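Local coordinates for protein probable hydrolase (Pseudomonas aeruginosa, PDB 7AL6) that is of unknown function but has an alpha/beta hydrolase fold and is probably a hydrolase, possibly one acting on lipids, at residues E120-I125 / R223-P228; L231-Q236 / F254-L259. One frame throughout, in Å; residues are numbered along the deposited sequence. Where two conformers were deposited one is given.

Interaction 1 of 2, residues E120-I125 / R223-P228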
# COMPACT_ATOMS: atom_id res chain seq x y z
N GLU A 120 4.18 -29.16 16.78
CA GLU A 120 4.69 -30.40 17.35
C GLU A 120 5.08 -30.26 18.83
O GLU A 120 4.80 -31.15 19.62
CB GLU A 120 5.87 -30.89 16.54
CG GLU A 120 5.52 -31.31 15.12
CD GLU A 120 6.70 -31.85 14.34
OE1 GLU A 120 6.71 -33.09 14.13
OE2 GLU A 120 7.60 -31.06 13.93
N ARG A 121 5.76 -29.17 19.17
CA ARG A 121 6.27 -28.87 20.53
C ARG A 121 6.27 -27.35 20.81
O ARG A 121 6.36 -26.59 19.87
CB ARG A 121 7.70 -29.41 20.66
CG ARG A 121 7.89 -30.86 20.23
CD ARG A 121 7.71 -31.83 21.38
NE ARG A 121 7.99 -33.22 21.10
CZ ARG A 121 7.13 -34.10 20.63
NH1 ARG A 121 7.49 -35.35 20.47
NH2 ARG A 121 5.90 -33.74 20.32
N LEU A 122 6.18 -26.96 22.07
CA LEU A 122 6.29 -25.54 22.49
C LEU A 122 7.43 -25.39 23.50
O LEU A 122 7.40 -26.09 24.49
CB LEU A 122 5.01 -25.08 23.19
CG LEU A 122 3.80 -24.74 22.34
CD1 LEU A 122 2.89 -23.83 23.13
CD2 LEU A 122 4.20 -24.10 21.03
N ALA A 123 8.39 -24.51 23.27
CA ALA A 123 9.44 -24.13 24.23
C ALA A 123 9.14 -22.67 24.57
O ALA A 123 9.20 -21.84 23.69
CB ALA A 123 10.80 -24.35 23.67
N LEU A 124 8.79 -22.40 25.81
CA LEU A 124 8.35 -21.07 26.23
C LEU A 124 9.34 -20.49 27.23
O LEU A 124 9.74 -21.19 28.18
CB LEU A 124 6.96 -21.13 26.82
CG LEU A 124 5.89 -21.86 25.99
CD1 LEU A 124 4.58 -21.88 26.72
CD2 LEU A 124 5.70 -21.19 24.62
N ILE A 125 9.70 -19.23 27.04
CA ILE A 125 10.59 -18.51 27.97
C ILE A 125 9.81 -17.38 28.67
O ILE A 125 9.51 -16.39 28.01
CB ILE A 125 11.86 -17.97 27.29
CG1 ILE A 125 12.61 -19.05 26.52
CG2 ILE A 125 12.75 -17.30 28.30
CD1 ILE A 125 13.71 -18.53 25.66
N ARG A 223 -5.51 -24.35 27.96
CA ARG A 223 -6.09 -25.67 28.14
C ARG A 223 -6.18 -26.43 26.83
O ARG A 223 -6.12 -27.66 26.82
CB ARG A 223 -7.50 -25.59 28.74
CG ARG A 223 -7.54 -25.29 30.22
CD ARG A 223 -7.22 -26.53 31.07
NE ARG A 223 -6.64 -26.10 32.34
CZ ARG A 223 -7.34 -25.87 33.43
NH1 ARG A 223 -8.66 -26.05 33.41
NH2 ARG A 223 -6.73 -25.46 34.54
N SER A 224 -6.34 -25.71 25.73
CA SER A 224 -6.46 -26.28 24.37
C SER A 224 -5.11 -26.72 23.79
O SER A 224 -5.14 -27.37 22.78
CB SER A 224 -7.16 -25.35 23.45
OG SER A 224 -8.53 -25.34 23.75
N VAL A 225 -3.98 -26.36 24.38
CA VAL A 225 -2.67 -26.79 23.85
C VAL A 225 -2.64 -28.33 23.93
O VAL A 225 -2.98 -28.85 24.97
CB VAL A 225 -1.49 -26.17 24.62
CG1 VAL A 225 -0.19 -26.82 24.25
CG2 VAL A 225 -1.42 -24.67 24.41
N GLU A 226 -2.27 -29.02 22.87
CA GLU A 226 -2.27 -30.49 22.86
C GLU A 226 -0.85 -31.04 22.88
O GLU A 226 -0.71 -32.19 23.24
CB GLU A 226 -2.97 -31.02 21.62
CG GLU A 226 -4.40 -30.56 21.46
CD GLU A 226 -5.13 -31.19 20.30
OE1 GLU A 226 -4.61 -32.07 19.71
OE2 GLU A 226 -6.22 -30.79 20.03
N CYS A 227 0.15 -30.22 22.61
CA CYS A 227 1.50 -30.73 22.45
C CYS A 227 2.31 -30.63 23.72
O CYS A 227 1.95 -29.92 24.65
CB CYS A 227 2.23 -29.98 21.32
SG CYS A 227 2.44 -28.21 21.72
N PRO A 228 3.42 -31.36 23.78
CA PRO A 228 4.36 -31.19 24.89
C PRO A 228 4.83 -29.75 24.95
O PRO A 228 5.07 -29.11 23.93
CB PRO A 228 5.52 -32.12 24.52
CG PRO A 228 4.89 -33.18 23.64
CD PRO A 228 3.81 -32.45 22.87

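Interaction 2 of 2, residues L231-Q236 / F254-L259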
# COMPACT_ATOMS: atom_id res chain seq x y z
N LEU A 231 8.31 -24.99 29.73
CA LEU A 231 8.26 -23.62 30.19
C LEU A 231 9.42 -23.26 31.12
O LEU A 231 9.64 -23.91 32.16
CB LEU A 231 6.93 -23.35 30.90
CG LEU A 231 6.77 -21.96 31.51
CD1 LEU A 231 6.80 -20.80 30.51
CD2 LEU A 231 5.46 -21.98 32.26
N VAL A 232 10.13 -22.18 30.77
CA VAL A 232 11.22 -21.65 31.60
C VAL A 232 10.71 -20.43 32.33
O VAL A 232 10.08 -19.54 31.74
CB VAL A 232 12.46 -21.32 30.77
CG1 VAL A 232 13.42 -20.42 31.59
CG2 VAL A 232 13.14 -22.62 30.35
N LEU A 233 10.98 -20.38 33.64
CA LEU A 233 10.48 -19.36 34.54
C LEU A 233 11.68 -18.68 35.17
O LEU A 233 12.48 -19.36 35.82
CB LEU A 233 9.59 -19.97 35.62
CG LEU A 233 8.38 -20.66 35.00
CD1 LEU A 233 7.80 -21.67 35.93
CD2 LEU A 233 7.37 -19.59 34.63
N ALA A 234 11.83 -17.40 34.89
CA ALA A 234 12.94 -16.57 35.39
C ALA A 234 12.66 -16.25 36.86
O ALA A 234 11.61 -15.72 37.11
CB ALA A 234 13.08 -15.32 34.58
N GLU A 235 13.64 -16.40 37.74
CA GLU A 235 13.29 -16.11 39.23
C GLU A 235 12.76 -14.64 39.55
O GLU A 235 11.88 -14.24 40.35
CB GLU A 235 14.61 -16.14 39.99
CG GLU A 235 14.44 -15.93 41.48
CD GLU A 235 15.67 -16.19 42.33
OE1 GLU A 235 15.62 -15.90 43.54
OE2 GLU A 235 16.67 -16.69 41.80
N GLN A 236 13.33 -13.72 38.79
CA GLN A 236 13.05 -12.27 38.81
C GLN A 236 12.20 -11.82 37.62
O GLN A 236 12.13 -10.62 37.41
CB GLN A 236 14.37 -11.52 38.94
CG GLN A 236 14.84 -11.48 40.38
CD GLN A 236 16.12 -10.72 40.52
OE1 GLN A 236 17.19 -11.26 40.28
NE2 GLN A 236 16.02 -9.46 40.89
N PHE A 254 2.45 -28.62 31.64
CA PHE A 254 3.72 -28.17 31.07
C PHE A 254 4.89 -28.57 31.96
O PHE A 254 4.79 -28.51 33.18
CB PHE A 254 3.71 -26.65 30.86
CG PHE A 254 2.52 -26.13 30.07
CD1 PHE A 254 1.78 -26.96 29.25
CD2 PHE A 254 2.16 -24.79 30.15
CE1 PHE A 254 0.70 -26.47 28.54
CE2 PHE A 254 1.09 -24.31 29.43
CZ PHE A 254 0.37 -25.14 28.62
N GLU A 255 6.01 -28.96 31.35
CA GLU A 255 7.27 -29.07 32.08
C GLU A 255 7.74 -27.67 32.49
O GLU A 255 7.68 -26.72 31.71
CB GLU A 255 8.34 -29.76 31.23
CG GLU A 255 7.98 -31.19 30.73
CD GLU A 255 9.02 -31.76 29.74
OE1 GLU A 255 10.22 -31.52 29.94
OE2 GLU A 255 8.65 -32.45 28.76
N ARG A 256 8.16 -27.52 33.75
CA ARG A 256 8.52 -26.22 34.30
C ARG A 256 9.96 -26.28 34.77
O ARG A 256 10.35 -27.23 35.45
CB ARG A 256 7.57 -25.80 35.44
CG ARG A 256 6.11 -25.63 35.05
CD ARG A 256 5.19 -25.21 36.26
NE ARG A 256 5.37 -26.08 37.43
CZ ARG A 256 4.68 -27.20 37.69
NH1 ARG A 256 3.73 -27.65 36.89
NH2 ARG A 256 4.96 -27.89 38.79
N HIS A 257 10.75 -25.28 34.41
CA HIS A 257 12.13 -25.19 34.87
C HIS A 257 12.35 -23.80 35.44
O HIS A 257 12.16 -22.79 34.74
CB HIS A 257 13.13 -25.52 33.76
CG HIS A 257 13.25 -26.99 33.50
ND1 HIS A 257 12.36 -27.69 32.71
CD2 HIS A 257 14.11 -27.91 34.00
CE1 HIS A 257 12.68 -28.97 32.72
NE2 HIS A 257 13.75 -29.13 33.47
N HIS A 258 12.68 -23.74 36.72
CA HIS A 258 12.90 -22.48 37.42
C HIS A 258 14.36 -22.15 37.32
O HIS A 258 15.21 -22.96 37.73
CB HIS A 258 12.50 -22.61 38.88
CG HIS A 258 11.04 -22.78 39.06
ND1 HIS A 258 10.44 -24.02 39.05
CD2 HIS A 258 10.05 -21.87 39.12
CE1 HIS A 258 9.14 -23.86 39.18
NE2 HIS A 258 8.87 -22.57 39.20
N LEU A 259 14.68 -20.98 36.79
CA LEU A 259 16.08 -20.63 36.63
C LEU A 259 16.32 -19.21 37.10
O LEU A 259 15.39 -18.39 37.18
CB LEU A 259 16.53 -20.74 35.16
CG LEU A 259 16.60 -22.14 34.57
CD1 LEU A 259 16.77 -22.06 33.04
CD2 LEU A 259 17.75 -22.87 35.20

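Interaction 1 of 2, residues E120-I125 / R223-P228
L122 meets P228 through the backbone, the N of L122 donating to the O of P228 over 3.1 Å, while the loop carrying P228 runs at 95° to the beginning of the strand. CG of P228 sits over one face of the R121 guanidinium, 3.5 Å from NH2 of R121, the ring meeting it at a slant. A proline suits this place because it offers an apolar edge that does not compete for the arginine's N-H groups. The arginine gets there by a bend at chi2 (-92°), which folds the chain back along its own strand. NH2 donates to the O of E120 at 2.9 Å, approaching from above the carbonyl plane, and NH1 forms a salt bridge with the C-terminal carboxylate of R286. Next to these polar groups, CB of C227 rests 3.3 Å from the O of E120. The thiol is turned between the backbone N and the carbonyl carbon (chi1 63°), placing SG 3.8 Å from CG of the buried L122. The loop thus leaves helix 215-223 and enters the sheet beside strand 119-125. The bond to O of E120 and the pairing with R286 restrain the guanidinium, whose NE is also hydrogen-bonded; its charge is probably offset in part by that terminal carboxylate, while the sulfur of C227, with a looser methyl of V225, continues the apolar surface of L122.

Interaction 2 of 2, residues L231-Q236 / F254-L259
The imidazole of H258 and the side chain of L233 run alongside each other in the same direction, with CD1 of L233 coming obliquely to the ring at 3.6 Å from NE2 of H258. The leucine's CB sits 4.0 Å from CD2 of the same ring, giving the histidine an apolar flank along the branched chain. H257, the other imidazole, projects from the opposite face of the sheet and reaches across chiefly through CB, while its ring turns off from strand 229-234. L231 and R256 share the face of L233 and H258; L249 of helix 245-250 packs on both leucines and on R256. Leucines fill the buried strand here, whereas the long arginine and the histidine suit the more exposed neighbour.

The two strands form a parallel pair at the end of the central sheet of an alpha/beta hydrolase fold. Strand 255-259 is the outermost there within the chain, and helix-bearing residues 235-254 make the crossover to it. N of L231 donates to O of E255 at 2.7 Å, and the L231 carbonyl O receives N of H257 at 2.9 Å. The same pattern recurs through L233, which bonds with O of H257 and N of L259. N of E235 adds a more bent bond, 133° at the hydrogen, to the O of L259.

On the H257 face, the side chains of V232 and L259 meet at a slant, CG1 of the valine 4.0 Å from CD1 of the leucine. With CG1 opposite the backbone N (chi1 164°), that branch is the one that reaches L259, and L265 of helix 265-268 touches both side chains.

Interactions 1 and 2 lie in one sheet, their centres 14 Å apart, and strand 229-234 connects them: the loop of interaction 1 leads straight into it, and strand 255-259 joins its far edge. They also touch directly. The O of L124 probably accepts a hydrogen bond from the N of V232 at 2.8 Å, and CB of L124 packs 3.7 Å from CD1 of L231. R286 serves both, pairing its terminal carboxylate with R121 and its guanidinium with E255. Further along the strands, OD1 of D126 accepts a hydrogen bond from N of A234; D126, S102 and H263 have the geometry of a catalytic triad, as yet unconfirmed.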